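Local atomic coordinates of formate dehydrogenase (Pyrobaculum aerophilum, PDB entry 1QP8), a protein that binds NADPH and is probably an NAD(P)H-dependent oxidoreductase of the D-isomer specific 2-hydroxyacid dehydrogenase family, possibly a formate dehydrogenase or a glyoxylate/hydroxypyruvate reductase. Residues A83-A87 with E134-V139; F232-W237 with V255-V261; V150-S154 with W162-L168. All coordinates share one frame; numbering follows the deposited sequence.

Contact 1 of 3, residues A83-A87 with E134-V139; sequences ADAVA and EIGTRV. With NDP (NADPH dihydro-nicotinamide-adenine-dinucleotide phosphate), chain C.
Arg138 reaches from its helix to the first turn of helix 83-98 and meets Asp84 there: NH1 lies 2.6 Å from OD1 of Asp84, a salt bridge whose hydrogen bond is bent and weak. The carboxylate stands almost perpendicular to the guanidinium, the planes 87° apart, and the backbone N of Asp84 sits over one guanidinium face, toward its rim. CB of Ala83 lies beside NE and CZ, while CB of Ala87 packs on CB of Arg138 at 3.9 Å. On the cofactor side, CG1 of Val86 touches CD1 of Ile135 at 3.7 Å. Val86 CG1 is anti to the backbone N (chi1 -176°), which leaves CG2 for the nicotinamide, 3.9 Å from C4N of NADPH.

Segment 134-139 starts helix 135-145, which follows the first strand of the Rossmann domain, and Gly136 fits the last glycine of a GxGxxG pattern. As is usual at this turn, a backbone amide holds the pyrophosphate: N of Ile135 donates to O1N of NADPH at 2.8 Å.

A second shell fixes the arginine. Two of its nitrogens grip Glu134 side-on, both partners close to the guanidinium plane: Arg138 NE bonds to Glu134 O at 2.6 Å. Arg138 NH2 forms a salt bridge with Glu134 OE1 at 3.1 Å, so that Asp84, Arg138 and Glu134 make a salt-bridge network. This pairing limits rotation of the group and leaves NH1 beside Asp84; the two carboxylates probably share the compensation of its charge. Farther out, Val86 leans on Val209, Ile135 on Ala181, and Asp84 packs against Gln123 of the second subunit.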
loop_
_atom_site.group_PDB
_atom_site.type_symbol
_atom_site.label_atom_id
_atom_site.label_comp_id
_atom_site.label_asym_id
_atom_site.label_seq_id
_atom_site.Cartn_x
_atom_site.Cartn_y
_atom_site.Cartn_z
ATOM N N ALA A 83 4.187 -8.853 13.603
ATOM C CA ALA A 83 5.037 -8.271 12.578
ATOM C C ALA A 83 4.330 -8.088 11.248
ATOM O O ALA A 83 4.372 -7.008 10.666
ATOM C CB ALA A 83 6.295 -9.118 12.398
ATOM N N ASP A 84 3.669 -9.129 10.764
ATOM C CA ASP A 84 2.980 -9.009 9.495
ATOM C C ASP A 84 1.885 -7.965 9.528
ATOM O O ASP A 84 1.873 -7.060 8.698
ATOM C CB ASP A 84 2.432 -10.359 9.069
ATOM C CG ASP A 84 3.532 -11.379 8.868
ATOM O OD1 ASP A 84 4.419 -11.143 8.017
ATOM O OD2 ASP A 84 3.522 -12.414 9.569
ATOM N N ALA A 85 0.979 -8.067 10.494
ATOM C CA ALA A 85 -0.126 -7.114 10.602
ATOM C C ALA A 85 0.368 -5.670 10.570
ATOM O O ALA A 85 -0.041 -4.876 9.721
ATOM C CB ALA A 85 -0.912 -7.368 11.888
ATOM N N VAL A 86 1.244 -5.339 11.509
ATOM C CA VAL A 86 1.802 -4.001 11.601
ATOM C C VAL A 86 2.532 -3.632 10.308
ATOM O O VAL A 86 2.525 -2.473 9.877
ATOM C CB VAL A 86 2.793 -3.920 12.770
ATOM C CG1 VAL A 86 3.297 -2.492 12.936
ATOM C CG2 VAL A 86 2.130 -4.416 14.033
ATOM N N ALA A 87 3.171 -4.626 9.699
ATOM C CA ALA A 87 3.892 -4.406 8.457
ATOM C C ALA A 87 2.951 -3.858 7.382
ATOM O O ALA A 87 3.161 -2.748 6.888
ATOM C CB ALA A 87 4.529 -5.697 7.987
ATOM N N GLU A 134 11.866 -7.881 11.861
ATOM C CA GLU A 134 10.472 -8.142 12.207
ATOM C C GLU A 134 9.526 -7.273 11.413
ATOM O O GLU A 134 8.985 -7.708 10.400
ATOM C CB GLU A 134 10.244 -7.981 13.707
ATOM C CG GLU A 134 10.913 -9.079 14.545
ATOM C CD GLU A 134 10.782 -10.506 13.948
ATOM O OE1 GLU A 134 9.990 -10.726 13.003
ATOM O OE2 GLU A 134 11.481 -11.422 14.439
ATOM N N ILE A 135 9.321 -6.050 11.874
ATOM C CA ILE A 135 8.465 -5.120 11.162
ATOM C C ILE A 135 9.346 -4.383 10.161
ATOM O O ILE A 135 9.128 -4.461 8.944
ATOM C CB ILE A 135 7.820 -4.104 12.128
ATOM C CG1 ILE A 135 6.848 -4.835 13.068
ATOM C CG2 ILE A 135 7.161 -2.963 11.338
ATOM C CD1 ILE A 135 6.382 -3.986 14.257
ATOM N N GLY A 136 10.357 -3.692 10.682
ATOM C CA GLY A 136 11.258 -2.938 9.831
ATOM C C GLY A 136 11.634 -3.702 8.587
ATOM O O GLY A 136 11.490 -3.211 7.469
ATOM N N THR A 137 12.092 -4.929 8.795
ATOM C CA THR A 137 12.514 -5.799 7.711
ATOM C C THR A 137 11.446 -6.132 6.681
ATOM O O THR A 137 11.716 -6.119 5.481
ATOM C CB THR A 137 13.070 -7.122 8.261
ATOM O OG1 THR A 137 14.260 -6.863 9.015
ATOM C CG2 THR A 137 13.401 -8.072 7.121
ATOM N N ARG A 138 10.241 -6.451 7.137
ATOM C CA ARG A 138 9.174 -6.799 6.209
ATOM C C ARG A 138 8.860 -5.602 5.354
ATOM O O ARG A 138 8.653 -5.722 4.142
ATOM C CB ARG A 138 7.932 -7.261 6.970
ATOM C CG ARG A 138 8.130 -8.614 7.624
ATOM C CD ARG A 138 6.994 -8.999 8.532
ATOM N NE ARG A 138 7.503 -9.754 9.676
ATOM C CZ ARG A 138 7.369 -11.064 9.838
ATOM N NH1 ARG A 138 6.727 -11.785 8.928
ATOM N NH2 ARG A 138 7.897 -11.659 10.899
ATOM N N VAL A 139 8.845 -4.439 5.990
ATOM C CA VAL A 139 8.563 -3.203 5.277
ATOM C C VAL A 139 9.671 -3.004 4.254
ATOM O O VAL A 139 9.411 -2.884 3.052
ATOM C CB VAL A 139 8.488 -1.994 6.265
ATOM C CG1 VAL A 139 8.253 -0.696 5.510
ATOM C CG2 VAL A 139 7.346 -2.210 7.259
HETATM P PA NDP C . 12.048 -6.120 17.591
HETATM O O1A NDP C . 12.090 -5.619 19.000
HETATM O O2A NDP C . 10.632 -6.477 17.826
HETATM O O5B NDP C . 12.813 -4.708 17.211
HETATM C C5B NDP C . 14.284 -4.903 17.140
HETATM C C4B NDP C . 14.875 -4.108 15.920
HETATM O O4B NDP C . 15.023 -2.653 16.149
HETATM C C3B NDP C . 16.353 -4.528 15.551
HETATM O O3B NDP C . 16.650 -4.127 14.226
HETATM C C2B NDP C . 17.074 -3.773 16.668
HETATM O O2B NDP C . 18.448 -3.660 16.751
HETATM C C1B NDP C . 16.388 -2.472 16.606
HETATM N N9A NDP C . 16.594 -1.682 17.775
HETATM C C8A NDP C . 16.187 -1.849 19.072
HETATM N N7A NDP C . 16.582 -0.847 19.859
HETATM C C5A NDP C . 17.270 -0.019 19.007
HETATM C C6A NDP C . 17.960 1.230 19.226
HETATM N N6A NDP C . 17.997 1.768 20.460
HETATM N N1A NDP C . 18.576 1.822 18.129
HETATM C C2A NDP C . 18.499 1.193 16.893
HETATM N N3A NDP C . 17.895 0.052 16.614
HETATM C C4A NDP C . 17.280 -0.494 17.728
HETATM O O3 NDP C . 11.297 -5.596 16.317
HETATM P PN NDP C . 9.856 -5.066 15.737
HETATM O O1N NDP C . 9.947 -4.749 14.293
HETATM O O2N NDP C . 8.748 -6.037 16.011
HETATM O O5D NDP C . 9.517 -3.682 16.594
HETATM C C5D NDP C . 8.933 -3.823 17.911
HETATM C C4D NDP C . 8.624 -2.397 18.399
HETATM O O4D NDP C . 7.632 -1.804 17.527
HETATM C C3D NDP C . 8.014 -2.422 19.800
HETATM O O3D NDP C . 9.062 -2.379 20.755
HETATM C C2D NDP C . 7.083 -1.181 19.763
HETATM O O2D NDP C . 7.750 -0.002 20.240
HETATM C C1D NDP C . 6.621 -1.100 18.289
HETATM N N1N NDP C . 5.230 -1.717 18.052
HETATM C C2N NDP C . 4.226 -0.820 17.551
HETATM C C3N NDP C . 2.942 -1.376 17.328
HETATM C C7N NDP C . 1.816 -0.416 16.778
HETATM O O7N NDP C . 0.773 -0.924 16.410
HETATM N N7N NDP C . 2.086 0.917 16.747
HETATM C C4N NDP C . 2.585 -2.759 17.564
HETATM C C5N NDP C . 3.693 -3.534 18.062
HETATM C C6N NDP C . 4.955 -3.082 18.304
HETATM P P2B NDP C . 19.180 -4.811 17.765
HETATM O O1X NDP C . 20.587 -4.297 17.584
HETATM O O2X NDP C . 18.551 -4.542 19.085
HETATM O O3X NDP C . 18.853 -6.099 17.177
#

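Contact 2 of 3, residues F232-W237 with V255-V261; sequences FASDVW and VVATPWV. With NDP (NADPH dihydro-nicotinamide-adenine-dinucleotide phosphate), chain C.
Phe232 pairs with Val255, where parallel strand 255-257 begins alongside strand 231-234, its O accepting from N of Val256 at 2.8 Å. These are neighbouring strands of the Rossmann sheet, joined through helix 247-250 in a beta-alpha-beta unit. Ala233 follows, its CB against CB of Val256 at 3.8 Å on the side where Ala233 also meets Leu93 of helix 83-98. Ser234 takes O of Val256 with its N and gives its own O to N of Thr258.

Past the strand end, Asp235, a residue of the NADPH site, turns its carboxylate onto the loop. With CG swung opposite the main-chain N (chi1 175°), OD2 accepts twice: OG1 of Thr258 comes to the anti lone pair at 2.7 Å, and N of Val261 to the syn lone pair at 2.6 Å. Asp235 OD1 is bonded by N of Ala262 and lies 3.4 Å from O7N of NADPH. Val236 turns CG2 to the NADPH carboxamide, beside which lies the indole of Trp260, its CD1 3.6 Å from N7N of the cofactor. Trp237 folds back over the sheet; NE1 donates to O of Thr258 at 3.2 Å, the oxygen lying in the indole plane while the donor stands above the carbonyl plane. CH2 of the same indole touches CG1 of Val255.

Three donors on one buried carboxylate probably hold in place the loop that carries Trp260 beside the nicotinamide end of NADPH.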
loop_
_atom_site.group_PDB
_atom_site.type_symbol
_atom_site.label_atom_id
_atom_site.label_comp_id
_atom_site.label_asym_id
_atom_site.label_seq_id
_atom_site.Cartn_x
_atom_site.Cartn_y
_atom_site.Cartn_z
ATOM N N PHE A 232 3.008 13.663 7.984
ATOM C CA PHE A 232 3.276 12.795 9.106
ATOM C C PHE A 232 2.082 11.859 9.217
ATOM O O PHE A 232 0.961 12.303 9.471
ATOM C CB PHE A 232 3.404 13.631 10.372
ATOM C CG PHE A 232 3.769 12.840 11.582
ATOM C CD1 PHE A 232 5.001 12.186 11.659
ATOM C CD2 PHE A 232 2.890 12.751 12.662
ATOM C CE1 PHE A 232 5.360 11.455 12.797
ATOM C CE2 PHE A 232 3.236 12.020 13.809
ATOM C CZ PHE A 232 4.476 11.374 13.873
ATOM N N ALA A 233 2.314 10.573 8.994
ATOM C CA ALA A 233 1.256 9.570 9.091
ATOM C C ALA A 233 1.651 8.636 10.220
ATOM O O ALA A 233 2.633 7.909 10.107
ATOM C CB ALA A 233 1.142 8.791 7.793
ATOM N N SER A 234 0.892 8.643 11.306
ATOM C CA SER A 234 1.234 7.789 12.427
ATOM C C SER A 234 0.068 7.065 13.073
ATOM O O SER A 234 -1.049 7.582 13.160
ATOM C CB SER A 234 1.959 8.612 13.493
ATOM O OG SER A 234 2.354 7.800 14.583
ATOM N N ASP A 235 0.354 5.862 13.549
ATOM C CA ASP A 235 -0.633 5.045 14.224
ATOM C C ASP A 235 -0.337 5.096 15.706
ATOM O O ASP A 235 -1.080 4.547 16.509
ATOM C CB ASP A 235 -0.537 3.601 13.756
ATOM C CG ASP A 235 -1.470 2.683 14.514
ATOM O OD1 ASP A 235 -0.988 1.773 15.238
ATOM O OD2 ASP A 235 -2.693 2.890 14.381
ATOM N N VAL A 236 0.754 5.756 16.074
ATOM C CA VAL A 236 1.124 5.836 17.482
ATOM C C VAL A 236 1.329 7.272 17.927
ATOM O O VAL A 236 1.810 8.099 17.162
ATOM C CB VAL A 236 2.391 5.052 17.750
ATOM C CG1 VAL A 236 2.513 4.771 19.244
ATOM C CG2 VAL A 236 2.358 3.774 16.963
ATOM N N TRP A 237 0.989 7.576 19.172
ATOM C CA TRP A 237 1.107 8.952 19.606
ATOM C C TRP A 237 1.686 9.193 20.977
ATOM O O TRP A 237 1.668 8.305 21.830
ATOM C CB TRP A 237 -0.267 9.600 19.523
ATOM C CG TRP A 237 -0.826 9.482 18.175
ATOM C CD1 TRP A 237 -1.506 8.413 17.646
ATOM C CD2 TRP A 237 -0.642 10.416 17.111
ATOM N NE1 TRP A 237 -1.746 8.630 16.307
ATOM C CE2 TRP A 237 -1.225 9.850 15.953
ATOM C CE3 TRP A 237 -0.036 11.677 17.021
ATOM C CZ2 TRP A 237 -1.215 10.502 14.722
ATOM C CZ3 TRP A 237 -0.031 12.324 15.795
ATOM C CH2 TRP A 237 -0.616 11.734 14.663
ATOM N N VAL A 255 -1.346 15.744 8.153
ATOM C CA VAL A 255 -1.156 14.656 9.099
ATOM C C VAL A 255 -2.204 13.580 8.849
ATOM O O VAL A 255 -3.349 13.893 8.551
ATOM C CB VAL A 255 -1.275 15.115 10.571
ATOM C CG1 VAL A 255 -1.310 13.897 11.481
ATOM C CG2 VAL A 255 -0.098 16.000 10.959
ATOM N N VAL A 256 -1.797 12.318 8.929
ATOM C CA VAL A 256 -2.723 11.212 8.769
ATOM C C VAL A 256 -2.565 10.502 10.087
ATOM O O VAL A 256 -1.447 10.197 10.501
ATOM C CB VAL A 256 -2.328 10.238 7.661
ATOM C CG1 VAL A 256 -3.177 8.974 7.787
ATOM C CG2 VAL A 256 -2.536 10.886 6.269
ATOM N N ALA A 257 -3.675 10.227 10.755
ATOM C CA ALA A 257 -3.585 9.590 12.048
ATOM C C ALA A 257 -4.569 8.460 12.274
ATOM O O ALA A 257 -5.733 8.542 11.881
ATOM C CB ALA A 257 -3.758 10.629 13.105
ATOM N N THR A 258 -4.081 7.397 12.904
ATOM C CA THR A 258 -4.900 6.243 13.236
ATOM C C THR A 258 -4.667 5.979 14.719
ATOM O O THR A 258 -3.568 6.200 15.244
ATOM C CB THR A 258 -4.560 4.995 12.381
ATOM O OG1 THR A 258 -3.156 4.719 12.442
ATOM C CG2 THR A 258 -4.981 5.218 10.948
ATOM N N PRO A 259 -5.698 5.483 15.410
ATOM C CA PRO A 259 -5.692 5.186 16.836
ATOM C C PRO A 259 -4.950 3.971 17.340
ATOM O O PRO A 259 -5.508 3.160 18.084
ATOM C CB PRO A 259 -7.176 5.126 17.192
ATOM C CG PRO A 259 -7.915 5.055 15.832
ATOM C CD PRO A 259 -6.875 4.876 14.778
ATOM N N TRP A 260 -3.689 3.838 16.952
ATOM C CA TRP A 260 -2.896 2.728 17.444
ATOM C C TRP A 260 -3.610 1.402 17.163
ATOM O O TRP A 260 -3.848 0.608 18.064
ATOM C CB TRP A 260 -2.704 2.930 18.939
ATOM C CG TRP A 260 -1.645 2.120 19.531
ATOM C CD1 TRP A 260 -0.825 1.247 18.889
ATOM C CD2 TRP A 260 -1.253 2.115 20.902
ATOM N NE1 TRP A 260 0.066 0.695 19.780
ATOM C CE2 TRP A 260 -0.177 1.211 21.024
ATOM C CE3 TRP A 260 -1.707 2.791 22.044
ATOM C CZ2 TRP A 260 0.453 0.961 22.241
ATOM C CZ3 TRP A 260 -1.081 2.546 23.257
ATOM C CH2 TRP A 260 -0.010 1.636 23.346
ATOM N N VAL A 261 -3.947 1.168 15.903
ATOM C CA VAL A 261 -4.645 -0.045 15.515
ATOM C C VAL A 261 -3.912 -0.926 14.517
ATOM O O VAL A 261 -4.512 -1.828 13.932
ATOM C CB VAL A 261 -6.001 0.287 14.911
ATOM C CG1 VAL A 261 -6.951 0.716 16.016
ATOM C CG2 VAL A 261 -5.850 1.385 13.869
HETATM P PA NDP C . 12.048 -6.120 17.591
HETATM O O1A NDP C . 12.090 -5.619 19.000
HETATM O O2A NDP C . 10.632 -6.477 17.826
HETATM O O5B NDP C . 12.813 -4.708 17.211
HETATM C C5B NDP C . 14.284 -4.903 17.140
HETATM C C4B NDP C . 14.875 -4.108 15.920
HETATM O O4B NDP C . 15.023 -2.653 16.149
HETATM C C3B NDP C . 16.353 -4.528 15.551
HETATM O O3B NDP C . 16.650 -4.127 14.226
HETATM C C2B NDP C . 17.074 -3.773 16.668
HETATM O O2B NDP C . 18.448 -3.660 16.751
HETATM C C1B NDP C . 16.388 -2.472 16.606
HETATM N N9A NDP C . 16.594 -1.682 17.775
HETATM C C8A NDP C . 16.187 -1.849 19.072
HETATM N N7A NDP C . 16.582 -0.847 19.859
HETATM C C5A NDP C . 17.270 -0.019 19.007
HETATM C C6A NDP C . 17.960 1.230 19.226
HETATM N N6A NDP C . 17.997 1.768 20.460
HETATM N N1A NDP C . 18.576 1.822 18.129
HETATM C C2A NDP C . 18.499 1.193 16.893
HETATM N N3A NDP C . 17.895 0.052 16.614
HETATM C C4A NDP C . 17.280 -0.494 17.728
HETATM O O3 NDP C . 11.297 -5.596 16.317
HETATM P PN NDP C . 9.856 -5.066 15.737
HETATM O O1N NDP C . 9.947 -4.749 14.293
HETATM O O2N NDP C . 8.748 -6.037 16.011
HETATM O O5D NDP C . 9.517 -3.682 16.594
HETATM C C5D NDP C . 8.933 -3.823 17.911
HETATM C C4D NDP C . 8.624 -2.397 18.399
HETATM O O4D NDP C . 7.632 -1.804 17.527
HETATM C C3D NDP C . 8.014 -2.422 19.800
HETATM O O3D NDP C . 9.062 -2.379 20.755
HETATM C C2D NDP C . 7.083 -1.181 19.763
HETATM O O2D NDP C . 7.750 -0.002 20.240
HETATM C C1D NDP C . 6.621 -1.100 18.289
HETATM N N1N NDP C . 5.230 -1.717 18.052
HETATM C C2N NDP C . 4.226 -0.820 17.551
HETATM C C3N NDP C . 2.942 -1.376 17.328
HETATM C C7N NDP C . 1.816 -0.416 16.778
HETATM O O7N NDP C . 0.773 -0.924 16.410
HETATM N N7N NDP C . 2.086 0.917 16.747
HETATM C C4N NDP C . 2.585 -2.759 17.564
HETATM C C5N NDP C . 3.693 -3.534 18.062
HETATM C C6N NDP C . 4.955 -3.082 18.304
HETATM P P2B NDP C . 19.180 -4.811 17.765
HETATM O O1X NDP C . 20.587 -4.297 17.584
HETATM O O2X NDP C . 18.551 -4.542 19.085
HETATM O O3X NDP C . 18.853 -6.099 17.177
#

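Contact 3 of 3, residues V150-S154 with W162-L168; sequences VRGFS and WRFTNSL. With NDP (NADPH dihydro-nicotinamide-adenine-dinucleotide phosphate), chain C.
Two arginines, Arg151 and Arg163, run side by side in the same direction, with NE of the first 3.4 Å from NH2 of the second and their guanidinium planes 29° apart. Strand 149-153, which carries Arg151, is the edge strand of the Rossmann sheet within this chain, and the loop 162-168 runs along its outer side. CD of Arg151 lies over one face of the Arg163 group. The like charges are probably offset by Glu170, which forms a salt bridge with NH1 of Arg163 and a long, weak ion pair with NH1 of Arg151; the latter nitrogen also donates to O of Arg173.

N of Arg163 bonds to O of Val150 at 3.2 Å, and N of Thr165 to O of Gly152 at 2.9 Å, met nearly end-on. Trp162 sets CB against CB of Val150 at 3.8 Å and turns its indole past Gly152.

Phe153 brings its ring under Leu168, whose CB stands 4.2 Å from the ring centroid, a CH-pi contact over the face; CA of Leu168 lies above the same face. A chi1 of 161° turns CG of Phe153 away from the backbone N and carries CE1 to N of Leu168 at 3.5 Å. Replacing Phe153 with an alanine would probably leave Leu168 without its aromatic support and open a gap beneath the loop. Beyond it, CB of Ser154 meets the edge of the Phe164 ring at CE1, 3.7 Å away, and OG of Ser154 lies 3.0 Å from the ribose oxygen O3B of NADPH.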
loop_
_atom_site.group_PDB
_atom_site.type_symbol
_atom_site.label_atom_id
_atom_site.label_comp_id
_atom_site.label_asym_id
_atom_site.label_seq_id
_atom_site.Cartn_x
_atom_site.Cartn_y
_atom_site.Cartn_z
ATOM N N VAL A 150 15.855 1.594 -0.705
ATOM C CA VAL A 150 15.701 1.508 0.738
ATOM C C VAL A 150 17.009 1.696 1.479
ATOM O O VAL A 150 18.013 1.085 1.129
ATOM C CB VAL A 150 15.133 0.133 1.167
ATOM C CG1 VAL A 150 14.699 0.192 2.641
ATOM C CG2 VAL A 150 13.981 -0.284 0.249
ATOM N N ARG A 151 16.992 2.535 2.507
ATOM C CA ARG A 151 18.169 2.761 3.333
ATOM C C ARG A 151 17.797 2.318 4.740
ATOM O O ARG A 151 17.267 3.109 5.507
ATOM C CB ARG A 151 18.535 4.237 3.388
ATOM C CG ARG A 151 18.729 4.900 2.056
ATOM C CD ARG A 151 19.175 6.305 2.326
ATOM N NE ARG A 151 18.937 7.201 1.208
ATOM C CZ ARG A 151 18.903 8.520 1.333
ATOM N NH1 ARG A 151 19.094 9.082 2.523
ATOM N NH2 ARG A 151 18.669 9.276 0.271
ATOM N N GLY A 152 18.079 1.064 5.078
ATOM C CA GLY A 152 17.743 0.556 6.397
ATOM C C GLY A 152 18.670 0.978 7.521
ATOM O O GLY A 152 19.886 0.847 7.426
ATOM N N PHE A 153 18.078 1.486 8.597
ATOM C CA PHE A 153 18.819 1.930 9.769
ATOM C C PHE A 153 18.608 0.928 10.901
ATOM O O PHE A 153 17.594 0.228 10.934
ATOM C CB PHE A 153 18.314 3.300 10.202
ATOM C CG PHE A 153 18.668 3.661 11.615
ATOM C CD1 PHE A 153 19.992 3.885 11.983
ATOM C CD2 PHE A 153 17.673 3.819 12.576
ATOM C CE1 PHE A 153 20.329 4.269 13.287
ATOM C CE2 PHE A 153 17.995 4.203 13.891
ATOM C CZ PHE A 153 19.328 4.428 14.242
ATOM N N SER A 154 19.559 0.857 11.826
ATOM C CA SER A 154 19.458 -0.069 12.950
ATOM C C SER A 154 20.703 -0.016 13.824
ATOM O O SER A 154 21.737 0.489 13.401
ATOM C CB SER A 154 19.248 -1.498 12.442
ATOM O OG SER A 154 19.057 -2.391 13.523
ATOM N N TRP A 162 18.951 -3.615 1.192
ATOM C CA TRP A 162 19.109 -2.183 1.467
ATOM C C TRP A 162 20.507 -1.761 1.925
ATOM O O TRP A 162 21.320 -2.574 2.361
ATOM C CB TRP A 162 18.096 -1.767 2.526
ATOM C CG TRP A 162 18.160 -2.662 3.700
ATOM C CD1 TRP A 162 19.135 -2.702 4.646
ATOM C CD2 TRP A 162 17.228 -3.689 4.033
ATOM N NE1 TRP A 162 18.869 -3.692 5.553
ATOM C CE2 TRP A 162 17.702 -4.316 5.200
ATOM C CE3 TRP A 162 16.034 -4.140 3.457
ATOM C CZ2 TRP A 162 17.022 -5.377 5.812
ATOM C CZ3 TRP A 162 15.358 -5.191 4.063
ATOM C CH2 TRP A 162 15.855 -5.799 5.231
ATOM N N ARG A 163 20.763 -0.465 1.865
ATOM C CA ARG A 163 22.061 0.062 2.241
ATOM C C ARG A 163 22.215 0.381 3.737
ATOM O O ARG A 163 22.420 1.535 4.100
ATOM C CB ARG A 163 22.336 1.319 1.401
ATOM C CG ARG A 163 23.742 1.895 1.520
ATOM C CD ARG A 163 23.702 3.419 1.615
ATOM N NE ARG A 163 22.805 4.035 0.635
ATOM C CZ ARG A 163 22.513 5.333 0.611
ATOM N NH1 ARG A 163 23.056 6.151 1.515
ATOM N NH2 ARG A 163 21.666 5.809 -0.303
ATOM N N PHE A 164 22.147 -0.638 4.596
ATOM C CA PHE A 164 22.268 -0.448 6.059
ATOM C C PHE A 164 23.129 0.742 6.548
ATOM O O PHE A 164 24.173 1.021 5.982
ATOM C CB PHE A 164 22.807 -1.728 6.708
ATOM C CG PHE A 164 23.115 -1.569 8.162
ATOM C CD1 PHE A 164 22.125 -1.737 9.117
ATOM C CD2 PHE A 164 24.369 -1.140 8.570
ATOM C CE1 PHE A 164 22.378 -1.471 10.454
ATOM C CE2 PHE A 164 24.629 -0.873 9.905
ATOM C CZ PHE A 164 23.631 -1.037 10.847
ATOM N N THR A 165 22.691 1.406 7.624
ATOM C CA THR A 165 23.399 2.554 8.220
ATOM C C THR A 165 23.353 2.457 9.735
ATOM O O THR A 165 22.582 1.677 10.277
ATOM C CB THR A 165 22.716 3.888 7.897
ATOM O OG1 THR A 165 22.742 4.109 6.489
ATOM C CG2 THR A 165 23.424 5.041 8.596
ATOM N N ASN A 166 24.160 3.267 10.416
ATOM C CA ASN A 166 24.172 3.285 11.872
ATOM C C ASN A 166 23.924 4.723 12.298
ATOM O O ASN A 166 24.183 5.101 13.441
ATOM C CB ASN A 166 25.512 2.790 12.426
ATOM C CG ASN A 166 26.676 3.631 11.959
ATOM O OD1 ASN A 166 27.128 3.506 10.820
ATOM N ND2 ASN A 166 27.162 4.506 12.834
ATOM N N SER A 167 23.434 5.523 11.356
ATOM C CA SER A 167 23.105 6.921 11.615
ATOM C C SER A 167 21.712 7.210 11.066
ATOM O O SER A 167 21.493 7.187 9.850
ATOM C CB SER A 167 24.131 7.856 10.968
ATOM O OG SER A 167 24.226 7.628 9.574
ATOM N N LEU A 168 20.763 7.460 11.965
ATOM C CA LEU A 168 19.394 7.756 11.551
ATOM C C LEU A 168 19.450 8.855 10.497
ATOM O O LEU A 168 18.750 8.786 9.481
ATOM C CB LEU A 168 18.541 8.228 12.740
ATOM C CG LEU A 168 18.848 9.589 13.393
ATOM C CD1 LEU A 168 17.597 10.445 13.444
ATOM C CD2 LEU A 168 19.396 9.386 14.793
HETATM P PA NDP C . 12.048 -6.120 17.591
HETATM O O1A NDP C . 12.090 -5.619 19.000
HETATM O O2A NDP C . 10.632 -6.477 17.826
HETATM O O5B NDP C . 12.813 -4.708 17.211
HETATM C C5B NDP C . 14.284 -4.903 17.140
HETATM C C4B NDP C . 14.875 -4.108 15.920
HETATM O O4B NDP C . 15.023 -2.653 16.149
HETATM C C3B NDP C . 16.353 -4.528 15.551
HETATM O O3B NDP C . 16.650 -4.127 14.226
HETATM C C2B NDP C . 17.074 -3.773 16.668
HETATM O O2B NDP C . 18.448 -3.660 16.751
HETATM C C1B NDP C . 16.388 -2.472 16.606
HETATM N N9A NDP C . 16.594 -1.682 17.775
HETATM C C8A NDP C . 16.187 -1.849 19.072
HETATM N N7A NDP C . 16.582 -0.847 19.859
HETATM C C5A NDP C . 17.270 -0.019 19.007
HETATM C C6A NDP C . 17.960 1.230 19.226
HETATM N N6A NDP C . 17.997 1.768 20.460
HETATM N N1A NDP C . 18.576 1.822 18.129
HETATM C C2A NDP C . 18.499 1.193 16.893
HETATM N N3A NDP C . 17.895 0.052 16.614
HETATM C C4A NDP C . 17.280 -0.494 17.728
HETATM O O3 NDP C . 11.297 -5.596 16.317
HETATM P PN NDP C . 9.856 -5.066 15.737
HETATM O O1N NDP C . 9.947 -4.749 14.293
HETATM O O2N NDP C . 8.748 -6.037 16.011
HETATM O O5D NDP C . 9.517 -3.682 16.594
HETATM C C5D NDP C . 8.933 -3.823 17.911
HETATM C C4D NDP C . 8.624 -2.397 18.399
HETATM O O4D NDP C . 7.632 -1.804 17.527
HETATM C C3D NDP C . 8.014 -2.422 19.800
HETATM O O3D NDP C . 9.062 -2.379 20.755
HETATM C C2D NDP C . 7.083 -1.181 19.763
HETATM O O2D NDP C . 7.750 -0.002 20.240
HETATM C C1D NDP C . 6.621 -1.100 18.289
HETATM N N1N NDP C . 5.230 -1.717 18.052
HETATM C C2N NDP C . 4.226 -0.820 17.551
HETATM C C3N NDP C . 2.942 -1.376 17.328
HETATM C C7N NDP C . 1.816 -0.416 16.778
HETATM O O7N NDP C . 0.773 -0.924 16.410
HETATM N N7N NDP C . 2.086 0.917 16.747
HETATM C C4N NDP C . 2.585 -2.759 17.564
HETATM C C5N NDP C . 3.693 -3.534 18.062
HETATM C C6N NDP C . 4.955 -3.082 18.304
HETATM P P2B NDP C . 19.180 -4.811 17.765
HETATM O O1X NDP C . 20.587 -4.297 17.584
HETATM O O2X NDP C . 18.551 -4.542 19.085
HETATM O O3X NDP C . 18.853 -6.099 17.177
#

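Along the chain, contact 1 closes before contact 3 opens, and contact 2 comes last. The centre of contact 1 is about 16 Å from those of the other two, which are about 23 Å apart. Contacts 2 and 3 lie at the two outer strands, 255-257 and 149-153, of one six-stranded parallel sheet; contact 1 is at the helix starts between them. Helix 135-145 leads into strand 149-153, and Thr137 CG2 packs on Trp162 CH2 at 3.8 Å. All three contacts touch NADPH, contact 3 at the adenosine ribose, contact 1 at the pyrophosphate and nicotinamide, contact 2 at the carboxamide, so the cofactor spans the sheet from one outer strand toward the other.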